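Local coordinates for DUF4875 domain-containing protein (Desulfovibrio piger, PDB 4LG3) that is of unknown function but belongs to the DUF4875 family of the CamS-like clan, at residues A[19-27]-A[99-107]; A[113-123]-A[171-182]. All coordinates share one frame; numbering follows the deposited sequence.

Contact 1 of 2, residues A[19-27]-A[99-107]; sequences EGIPGRLRY and APDGKGVSG
The guanidinium of R24 has the CA of G107 over one face, 3.4 Å above the plane and toward its rim, and K103 CB lies over the same face, while its edge meets the carboxylate of D101, the carbonyls of G104 and V105 and the methyl of A99. The guanidinium and carboxylate planes lie 16° apart, and R24 meets D101 end-on: R24 NH1 gives a nearly straight bond (172°) to the syn lone pair of D101 OD2 at 2.7 Å, and R24 NH2 reaches D101 OD1, also at 2.7 Å. The second proton of R24 NH2 goes to G104 O, again at 2.7 Å, whereas NE has only weak bonds to the G104 and V105 carbonyls. The three sound bonds, to D101 OD1, D101 OD2 and G104 O, hold the group's rotation; the weak NE bonds add little. R24 gets there with CG trans to its own N (chi1 -168°) and a chain extended as far as NE. D101 OD1 is shared: K103 N approaches it from above the carboxylate plane, at 3.1 Å. Beside this, I21 CD1 packs 4.0 Å from V105 CG1, the two side chains crossing at about a right angle, and a water lies within hydrogen-bonding reach of V105 O and, at longer range, R24 O. R26 NH1 brushes the V105 methyls, but its other nitrogens bond N28 and S77. The I21–R24 type II turn thus presents an arginine to the A99–G102 type I turn and the Asx turn begun by D101, a salt-bridged junction of two loops at one end of the mixed sheet.

Contact 2 of 2, residues A[113-123]-A[171-182]; sequences WNTLQATPRGL and PVFPEPFPQEWT. With SO4 (sulfate ion), chain D.
A118 N meets E175 O at 2.8 Å, the shortest sound polar bond between the two segments, and E175 N returns a bond to A118 O. The chains pair antiparallel through two bridges: A118 with E175 is the hydrogen-bonded pair and Q117 with P176 the non-hydrogen-bonded one. F177 N also bonds L116 O. Strand 175-176 is thereby added to the edge of the mixed sheet, with 113-118 between it and strand 92-98. F177 sets its ring face against L116 CB because its CG sits between backbone N and carbonyl carbon (chi1 75°); L116 CB lies 3.6 Å from the ring centroid, almost directly over the ring, and the A118 methyl adds an oblique contact. Farther along, Q179 O takes two donors from T182: OG1 at 2.6 Å, nearly in line with the carbonyl bond, and the backbone N at 3.2 Å. This holds T182 in the short 3-10 segment with its CB over W113, 3.6 Å from the centroid of the five-membered ring and 3° off the normal, a CH-pi contact. At the edge of the same indole, NE1 donates to O3 of a sulfate at 2.9 Å and 171°; Y98 OH also bonds this ion, which probably came from the crystallisation liquor. At the other end of the pairing, V172 splits its methyls: CG1 packs on P120 CD, while CG2 sits over a face of the R121 guanidinium, 3.4 Å from NH2. R121 also salt-bridges E127, and E175 pairs with K53 of helix 53-71. L123 CD2 rests on the ring of P171, 3.8 Å from its CG.

Overall arrangement
Contact 1 closes before contact 2 opens along the chain, so the two come in series; their centres lie about 23 Å apart and their nearest atoms about 5 Å, without touching. Both reach the same mixed sheet. Contact 1, centred about 22 Å from the middle of the chain, joins the loop leading into strand 26-36, and R26 of that strand, to the loop linking strands 92-98 and 113-118. Contact 2, about 10 Å from that middle, starts on strand 113-118, where that second loop ends, and adds strand 175-176 to it. In contact 1 side-chain bonds join two loops at the sheet's end; in contact 2 backbone pairing joins a late strand to the sheet.

Contact 1 of 2, residues A[19-27]-A[99-107]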
loop_
_atom_site.group_PDB
_atom_site.type_symbol
_atom_site.label_atom_id
_atom_site.label_comp_id
_atom_site.label_asym_id
_atom_site.label_seq_id
_atom_site.Cartn_x
_atom_site.Cartn_y
_atom_site.Cartn_z
ATOM N N GLU A 19 12.828 15.829 -7.946
ATOM C CA GLU A 19 14.093 16.185 -8.569
ATOM C C GLU A 19 15.031 16.994 -7.619
ATOM O O GLU A 19 15.815 17.822 -8.086
ATOM C CB GLU A 19 13.786 16.980 -9.850
ATOM C CG GLU A 19 12.994 16.195 -10.889
ATOM C CD GLU A 19 12.457 16.994 -12.060
ATOM O OE1 GLU A 19 11.521 17.796 -11.844
ATOM O OE2 GLU A 19 12.964 16.814 -13.194
ATOM N N GLY A 20 14.960 16.731 -6.320
ATOM C CA GLY A 20 15.773 17.417 -5.318
ATOM C C GLY A 20 17.251 17.108 -5.390
ATOM O O GLY A 20 18.081 17.910 -4.956
ATOM N N ILE A 21 17.567 15.928 -5.908
ATOM C CA ILE A 21 18.912 15.450 -6.117
ATOM C C ILE A 21 19.232 15.694 -7.601
ATOM O O ILE A 21 18.638 15.047 -8.486
ATOM C CB ILE A 21 19.067 13.986 -5.650
ATOM C CG1 ILE A 21 18.803 13.914 -4.114
ATOM C CG2 ILE A 21 20.472 13.497 -6.010
ATOM C CD1 ILE A 21 18.597 12.658 -3.560
ATOM N N PRO A 22 20.102 16.705 -7.870
ATOM C CA PRO A 22 20.445 17.048 -9.269
ATOM C C PRO A 22 20.970 15.851 -10.085
ATOM O O PRO A 22 21.829 15.087 -9.610
ATOM C CB PRO A 22 21.506 18.147 -9.128
ATOM C CG PRO A 22 22.003 18.072 -7.693
ATOM C CD PRO A 22 20.852 17.543 -6.900
ATOM N N GLY A 23 20.368 15.677 -11.274
ATOM C CA GLY A 23 20.645 14.592 -12.215
ATOM C C GLY A 23 20.179 13.217 -11.770
ATOM O O GLY A 23 20.684 12.202 -12.252
ATOM N N ARG A 24 19.234 13.157 -10.834
ATOM C CA ARG A 24 18.769 11.888 -10.295
ATOM C C ARG A 24 17.288 11.999 -9.972
ATOM O O ARG A 24 16.906 12.349 -8.852
ATOM C CB ARG A 24 19.611 11.507 -9.067
ATOM C CG ARG A 24 19.393 10.093 -8.609
ATOM C CD ARG A 24 20.579 9.543 -7.871
ATOM N NE ARG A 24 20.347 8.126 -7.603
ATOM C CZ ARG A 24 20.806 7.139 -8.363
ATOM N NH1 ARG A 24 21.589 7.400 -9.403
ATOM N NH2 ARG A 24 20.500 5.882 -8.082
ATOM N N LEU A 25 16.471 11.728 -10.983
ATOM C CA LEU A 25 15.022 11.774 -10.904
ATOM C C LEU A 25 14.480 10.599 -10.092
ATOM O O LEU A 25 14.769 9.438 -10.394
ATOM C CB LEU A 25 14.390 11.781 -12.323
ATOM C CG LEU A 25 12.836 11.630 -12.415
ATOM C CD1 LEU A 25 12.133 12.928 -12.134
ATOM C CD2 LEU A 25 12.421 11.139 -13.788
ATOM N N ARG A 26 13.675 10.923 -9.078
ATOM C CA ARG A 26 12.955 9.968 -8.256
ATOM C C ARG A 26 11.471 9.966 -8.679
ATOM O O ARG A 26 10.906 11.025 -8.952
ATOM C CB ARG A 26 13.112 10.307 -6.781
ATOM C CG ARG A 26 12.452 9.311 -5.856
ATOM C CD ARG A 26 12.739 9.632 -4.409
ATOM N NE ARG A 26 12.050 8.684 -3.539
ATOM C CZ ARG A 26 12.404 8.399 -2.295
ATOM N NH1 ARG A 26 13.433 9.017 -1.732
ATOM N NH2 ARG A 26 11.731 7.492 -1.602
ATOM N N TYR A 27 10.853 8.786 -8.769
ATOM C CA TYR A 27 9.443 8.727 -9.122
ATOM C C TYR A 27 8.736 7.963 -8.045
ATOM O O TYR A 27 9.074 6.811 -7.778
ATOM C CB TYR A 27 9.248 8.126 -10.500
ATOM C CG TYR A 27 7.954 8.539 -11.166
ATOM C CD1 TYR A 27 7.796 9.817 -11.700
ATOM C CD2 TYR A 27 6.915 7.637 -11.330
ATOM C CE1 TYR A 27 6.611 10.194 -12.338
ATOM C CE2 TYR A 27 5.736 7.998 -11.971
ATOM C CZ TYR A 27 5.591 9.274 -12.488
ATOM O OH TYR A 27 4.430 9.609 -13.152
ATOM N N ALA A 99 16.636 1.398 -7.432
ATOM C CA ALA A 99 17.662 2.255 -8.037
ATOM C C ALA A 99 18.447 1.386 -9.037
ATOM O O ALA A 99 19.440 0.769 -8.645
ATOM C CB ALA A 99 18.563 2.843 -6.967
ATOM N N PRO A 100 17.965 1.260 -10.310
ATOM C CA PRO A 100 18.617 0.346 -11.275
ATOM C C PRO A 100 20.150 0.436 -11.375
ATOM O O PRO A 100 20.786 -0.590 -11.584
ATOM C CB PRO A 100 17.978 0.719 -12.630
ATOM C CG PRO A 100 16.706 1.356 -12.307
ATOM C CD PRO A 100 16.755 1.881 -10.891
ATOM N N ASP A 101 20.735 1.632 -11.233
ATOM C CA ASP A 101 22.184 1.829 -11.351
ATOM C C ASP A 101 22.972 1.442 -10.050
ATOM O O ASP A 101 24.199 1.554 -10.032
ATOM C CB ASP A 101 22.514 3.285 -11.782
ATOM C CG ASP A 101 22.292 4.391 -10.750
ATOM O OD1 ASP A 101 21.827 4.084 -9.629
ATOM O OD2 ASP A 101 22.545 5.565 -11.083
ATOM N N GLY A 102 22.271 0.985 -9.018
ATOM C CA GLY A 102 22.865 0.527 -7.769
ATOM C C GLY A 102 23.475 1.594 -6.875
ATOM O O GLY A 102 24.334 1.282 -6.045
ATOM N N LYS A 103 23.007 2.848 -7.006
ATOM C CA LYS A 103 23.511 4.018 -6.279
ATOM C C LYS A 103 22.450 4.658 -5.356
ATOM O O LYS A 103 22.613 5.788 -4.912
ATOM C CB LYS A 103 24.053 5.064 -7.267
ATOM C CG LYS A 103 25.342 4.639 -7.953
ATOM C CD LYS A 103 25.689 5.540 -9.139
ATOM C CE LYS A 103 26.763 4.915 -10.003
ATOM N NZ LYS A 103 27.247 5.830 -11.076
ATOM N N GLY A 104 21.409 3.910 -5.056
ATOM C CA GLY A 104 20.334 4.311 -4.160
ATOM C C GLY A 104 19.571 5.574 -4.502
ATOM O O GLY A 104 19.397 5.917 -5.668
ATOM N N VAL A 105 19.117 6.278 -3.465
ATOM C CA VAL A 105 18.397 7.538 -3.603
ATOM C C VAL A 105 19.400 8.698 -3.861
ATOM O O VAL A 105 19.174 9.510 -4.768
ATOM C CB VAL A 105 17.507 7.802 -2.362
ATOM C CG1 VAL A 105 16.927 9.208 -2.386
ATOM C CG2 VAL A 105 16.387 6.770 -2.259
ATOM N N SER A 106 20.502 8.756 -3.090
ATOM C CA SER A 106 21.496 9.835 -3.169
ATOM C C SER A 106 22.350 9.864 -4.445
ATOM O O SER A 106 22.787 10.948 -4.854
ATOM C CB SER A 106 22.444 9.764 -1.982
ATOM O OG SER A 106 23.280 8.623 -2.055
ATOM N N GLY A 107 22.645 8.695 -5.012
ATOM C CA GLY A 107 23.537 8.608 -6.160
ATOM C C GLY A 107 24.949 8.215 -5.748
ATOM O O GLY A 107 25.830 8.033 -6.601
HETATM O O HOH W 1 17.058 10.490 -6.167
#

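Contact 2 of 2, residues A[113-123]-A[171-182]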
loop_
_atom_site.group_PDB
_atom_site.type_symbol
_atom_site.label_atom_id
_atom_site.label_comp_id
_atom_site.label_asym_id
_atom_site.label_seq_id
_atom_site.Cartn_x
_atom_site.Cartn_y
_atom_site.Cartn_z
ATOM N N TRP A 113 18.019 -2.287 -4.374
ATOM C CA TRP A 113 16.716 -2.456 -3.730
ATOM C C TRP A 113 16.806 -2.108 -2.241
ATOM O O TRP A 113 17.777 -2.460 -1.572
ATOM C CB TRP A 113 16.173 -3.883 -3.936
ATOM C CG TRP A 113 15.802 -4.177 -5.365
ATOM C CD1 TRP A 113 16.596 -4.742 -6.320
ATOM C CD2 TRP A 113 14.533 -3.928 -5.993
ATOM N NE1 TRP A 113 15.904 -4.857 -7.508
ATOM C CE2 TRP A 113 14.630 -4.383 -7.329
ATOM C CE3 TRP A 113 13.322 -3.363 -5.556
ATOM C CZ2 TRP A 113 13.570 -4.272 -8.234
ATOM C CZ3 TRP A 113 12.268 -3.260 -6.451
ATOM C CH2 TRP A 113 12.398 -3.700 -7.775
ATOM N N ASN A 114 15.799 -1.397 -1.739
ATOM C CA ASN A 114 15.715 -1.003 -0.332
ATOM C C ASN A 114 14.271 -0.790 0.069
ATOM O O ASN A 114 13.400 -0.715 -0.806
ATOM C CB ASN A 114 16.505 0.278 -0.085
ATOM C CG ASN A 114 17.086 0.398 1.308
ATOM O OD1 ASN A 114 16.671 -0.270 2.264
ATOM N ND2 ASN A 114 18.073 1.262 1.449
ATOM N N THR A 115 14.012 -0.705 1.384
ATOM C CA THR A 115 12.705 -0.423 1.991
ATOM C C THR A 115 11.732 -1.486 1.523
ATOM O O THR A 115 10.625 -1.194 1.036
ATOM C CB THR A 115 12.252 1.039 1.680
ATOM O OG1 THR A 115 13.371 1.920 1.776
ATOM C CG2 THR A 115 11.150 1.527 2.621
ATOM N N LEU A 116 12.179 -2.743 1.644
ATOM C CA LEU A 116 11.415 -3.894 1.200
ATOM C C LEU A 116 10.494 -4.328 2.302
ATOM O O LEU A 116 10.966 -4.761 3.338
ATOM C CB LEU A 116 12.363 -5.019 0.771
ATOM C CG LEU A 116 13.388 -4.663 -0.315
ATOM C CD1 LEU A 116 14.345 -5.846 -0.585
ATOM C CD2 LEU A 116 12.702 -4.139 -1.595
ATOM N N GLN A 117 9.193 -4.105 2.130
ATOM C CA GLN A 117 8.196 -4.476 3.129
ATOM C C GLN A 117 7.008 -5.111 2.493
ATOM O O GLN A 117 6.676 -4.782 1.366
ATOM C CB GLN A 117 7.711 -3.281 3.978
ATOM C CG GLN A 117 8.781 -2.564 4.761
ATOM C CD GLN A 117 8.179 -1.392 5.482
ATOM O OE1 GLN A 117 8.014 -1.410 6.704
ATOM N NE2 GLN A 117 7.833 -0.336 4.738
ATOM N N ALA A 118 6.383 -6.039 3.198
ATOM C CA ALA A 118 5.153 -6.692 2.769
ATOM C C ALA A 118 4.454 -7.264 3.986
ATOM O O ALA A 118 5.119 -7.739 4.910
ATOM C CB ALA A 118 5.428 -7.779 1.732
ATOM N N THR A 119 3.124 -7.155 4.021
ATOM C CA THR A 119 2.316 -7.706 5.111
ATOM C C THR A 119 2.251 -9.241 4.907
ATOM O O THR A 119 2.361 -9.701 3.764
ATOM C CB THR A 119 0.918 -7.054 5.137
ATOM O OG1 THR A 119 0.343 -7.122 3.839
ATOM C CG2 THR A 119 0.926 -5.628 5.626
ATOM N N PRO A 120 2.027 -10.065 5.955
ATOM C CA PRO A 120 1.975 -11.535 5.718
ATOM C C PRO A 120 0.825 -11.982 4.804
ATOM O O PRO A 120 0.865 -13.090 4.287
ATOM C CB PRO A 120 1.840 -12.133 7.121
ATOM C CG PRO A 120 1.439 -11.004 8.016
ATOM C CD PRO A 120 1.915 -9.729 7.393
ATOM N N ARG A 121 -0.179 -11.115 4.590
ATOM C CA ARG A 121 -1.381 -11.325 3.748
ATOM C C ARG A 121 -2.060 -10.003 3.436
ATOM O O ARG A 121 -1.759 -8.998 4.090
ATOM C CB ARG A 121 -2.393 -12.238 4.472
ATOM C CG ARG A 121 -2.870 -11.695 5.830
ATOM C CD ARG A 121 -4.164 -12.346 6.277
ATOM N NE ARG A 121 -4.624 -11.862 7.582
ATOM C CZ ARG A 121 -5.557 -10.931 7.762
ATOM N NH1 ARG A 121 -6.143 -10.355 6.721
ATOM N NH2 ARG A 121 -5.922 -10.580 8.984
ATOM N N GLY A 122 -3.018 -10.028 2.510
ATOM C CA GLY A 122 -3.870 -8.877 2.226
ATOM C C GLY A 122 -5.036 -8.842 3.201
ATOM O O GLY A 122 -5.040 -9.584 4.186
ATOM N N LEU A 123 -6.059 -8.028 2.941
ATOM C CA LEU A 123 -7.161 -7.896 3.906
ATOM C C LEU A 123 -8.479 -8.477 3.408
ATOM O O LEU A 123 -8.717 -8.567 2.203
ATOM C CB LEU A 123 -7.367 -6.403 4.297
ATOM C CG LEU A 123 -6.116 -5.542 4.681
ATOM C CD1 LEU A 123 -6.533 -4.190 5.192
ATOM C CD2 LEU A 123 -5.237 -6.219 5.750
ATOM N N PRO A 171 -5.243 -4.016 10.759
ATOM C CA PRO A 171 -5.323 -5.380 11.309
ATOM C C PRO A 171 -4.043 -6.186 11.135
ATOM O O PRO A 171 -3.917 -7.238 11.738
ATOM C CB PRO A 171 -6.456 -6.032 10.493
ATOM C CG PRO A 171 -6.509 -5.302 9.241
ATOM C CD PRO A 171 -5.990 -3.905 9.485
ATOM N N VAL A 172 -3.132 -5.741 10.256
ATOM C CA VAL A 172 -1.912 -6.471 9.893
ATOM C C VAL A 172 -0.850 -5.458 9.482
ATOM O O VAL A 172 -0.974 -4.820 8.429
ATOM C CB VAL A 172 -2.177 -7.509 8.736
ATOM C CG1 VAL A 172 -0.884 -8.062 8.184
ATOM C CG2 VAL A 172 -3.077 -8.661 9.176
ATOM N N PHE A 173 0.217 -5.379 10.266
ATOM C CA PHE A 173 1.371 -4.516 10.042
ATOM C C PHE A 173 2.352 -5.128 9.011
ATOM O O PHE A 173 2.503 -6.360 8.924
ATOM C CB PHE A 173 2.111 -4.238 11.387
ATOM C CG PHE A 173 1.456 -3.156 12.219
ATOM C CD1 PHE A 173 1.352 -1.846 11.740
ATOM C CD2 PHE A 173 0.933 -3.443 13.477
ATOM C CE1 PHE A 173 0.733 -0.848 12.506
ATOM C CE2 PHE A 173 0.297 -2.447 14.234
ATOM C CZ PHE A 173 0.199 -1.153 13.741
ATOM N N PRO A 174 3.089 -4.274 8.273
ATOM C CA PRO A 174 4.058 -4.807 7.301
ATOM C C PRO A 174 5.256 -5.418 7.998
ATOM O O PRO A 174 5.512 -5.138 9.156
ATOM C CB PRO A 174 4.450 -3.561 6.470
ATOM C CG PRO A 174 3.380 -2.523 6.783
ATOM C CD PRO A 174 3.048 -2.798 8.218
ATOM N N GLU A 175 5.949 -6.287 7.294
ATOM C CA GLU A 175 7.189 -6.924 7.742
ATOM C C GLU A 175 8.242 -6.677 6.691
ATOM O O GLU A 175 7.855 -6.566 5.524
ATOM C CB GLU A 175 7.029 -8.462 7.876
ATOM C CG GLU A 175 5.928 -9.000 8.758
ATOM C CD GLU A 175 5.891 -10.516 8.737
ATOM O OE1 GLU A 175 6.379 -11.110 7.748
ATOM O OE2 GLU A 175 5.424 -11.111 9.736
ATOM N N PRO A 176 9.565 -6.756 6.987
ATOM C CA PRO A 176 10.539 -6.706 5.879
ATOM C C PRO A 176 10.367 -7.938 4.976
ATOM O O PRO A 176 9.708 -8.900 5.371
ATOM C CB PRO A 176 11.901 -6.702 6.587
ATOM C CG PRO A 176 11.609 -6.441 8.030
ATOM C CD PRO A 176 10.239 -6.939 8.293
ATOM N N PHE A 177 10.891 -7.900 3.760
ATOM C CA PHE A 177 10.851 -9.074 2.879
ATOM C C PHE A 177 12.261 -9.251 2.324
ATOM O O PHE A 177 13.011 -8.259 2.256
ATOM C CB PHE A 177 9.743 -9.052 1.809
ATOM C CG PHE A 177 9.897 -8.154 0.603
ATOM C CD1 PHE A 177 10.790 -8.482 -0.423
ATOM C CD2 PHE A 177 9.049 -7.068 0.418
ATOM C CE1 PHE A 177 10.891 -7.692 -1.561
ATOM C CE2 PHE A 177 9.154 -6.266 -0.720
ATOM C CZ PHE A 177 10.073 -6.590 -1.706
ATOM N N PRO A 178 12.689 -10.501 2.042
ATOM C CA PRO A 178 14.091 -10.715 1.665
ATOM C C PRO A 178 14.491 -10.107 0.324
ATOM O O PRO A 178 13.726 -10.094 -0.640
ATOM C CB PRO A 178 14.233 -12.240 1.641
ATOM C CG PRO A 178 13.087 -12.747 2.417
ATOM C CD PRO A 178 11.976 -11.785 2.143
ATOM N N GLN A 179 15.729 -9.610 0.299
ATOM C CA GLN A 179 16.420 -9.003 -0.831
ATOM C C GLN A 179 16.476 -9.972 -2.039
ATOM O O GLN A 179 16.392 -9.514 -3.171
ATOM C CB GLN A 179 17.840 -8.620 -0.362
ATOM C CG GLN A 179 18.700 -7.892 -1.392
ATOM C CD GLN A 179 18.452 -6.406 -1.453
ATOM O OE1 GLN A 179 18.033 -5.760 -0.481
ATOM N NE2 GLN A 179 18.789 -5.820 -2.596
ATOM N N GLU A 180 16.604 -11.298 -1.785
ATOM C CA GLU A 180 16.696 -12.364 -2.796
ATOM C C GLU A 180 15.398 -12.494 -3.632
ATOM O O GLU A 180 15.446 -13.003 -4.754
ATOM C CB GLU A 180 17.104 -13.726 -2.173
ATOM C CG GLU A 180 16.470 -14.064 -0.825
ATOM C CD GLU A 180 17.274 -13.758 0.438
ATOM O OE1 GLU A 180 17.657 -12.583 0.654
ATOM O OE2 GLU A 180 17.465 -14.696 1.248
ATOM N N TRP A 181 14.261 -12.005 -3.108
ATOM C CA TRP A 181 12.966 -12.012 -3.808
ATOM C C TRP A 181 12.940 -11.062 -5.021
ATOM O O TRP A 181 12.075 -11.206 -5.882
ATOM C CB TRP A 181 11.838 -11.607 -2.843
ATOM C CG TRP A 181 11.436 -12.651 -1.850
ATOM C CD1 TRP A 181 12.079 -13.829 -1.571
ATOM C CD2 TRP A 181 10.298 -12.597 -0.982
ATOM N NE1 TRP A 181 11.392 -14.526 -0.603
ATOM C CE2 TRP A 181 10.298 -13.788 -0.217
ATOM C CE3 TRP A 181 9.266 -11.664 -0.786
ATOM C CZ2 TRP A 181 9.309 -14.063 0.733
ATOM C CZ3 TRP A 181 8.279 -11.947 0.138
ATOM C CH2 TRP A 181 8.299 -13.140 0.877
ATOM N N THR A 182 13.843 -10.065 -5.045
ATOM C CA THR A 182 13.979 -9.041 -6.085
ATOM C C THR A 182 14.873 -9.516 -7.237
ATOM O O THR A 182 14.988 -8.812 -8.242
ATOM C CB THR A 182 14.564 -7.742 -5.499
ATOM O OG1 THR A 182 15.947 -7.953 -5.192
ATOM C CG2 THR A 182 13.807 -7.239 -4.273
HETATM S S SO4 D . 18.029 -5.833 -10.967
HETATM O O1 SO4 D . 17.626 -6.692 -12.090
HETATM O O2 SO4 D . 17.950 -4.436 -11.401
HETATM O O3 SO4 D . 17.155 -6.102 -9.807
HETATM O O4 SO4 D . 19.412 -6.134 -10.593
#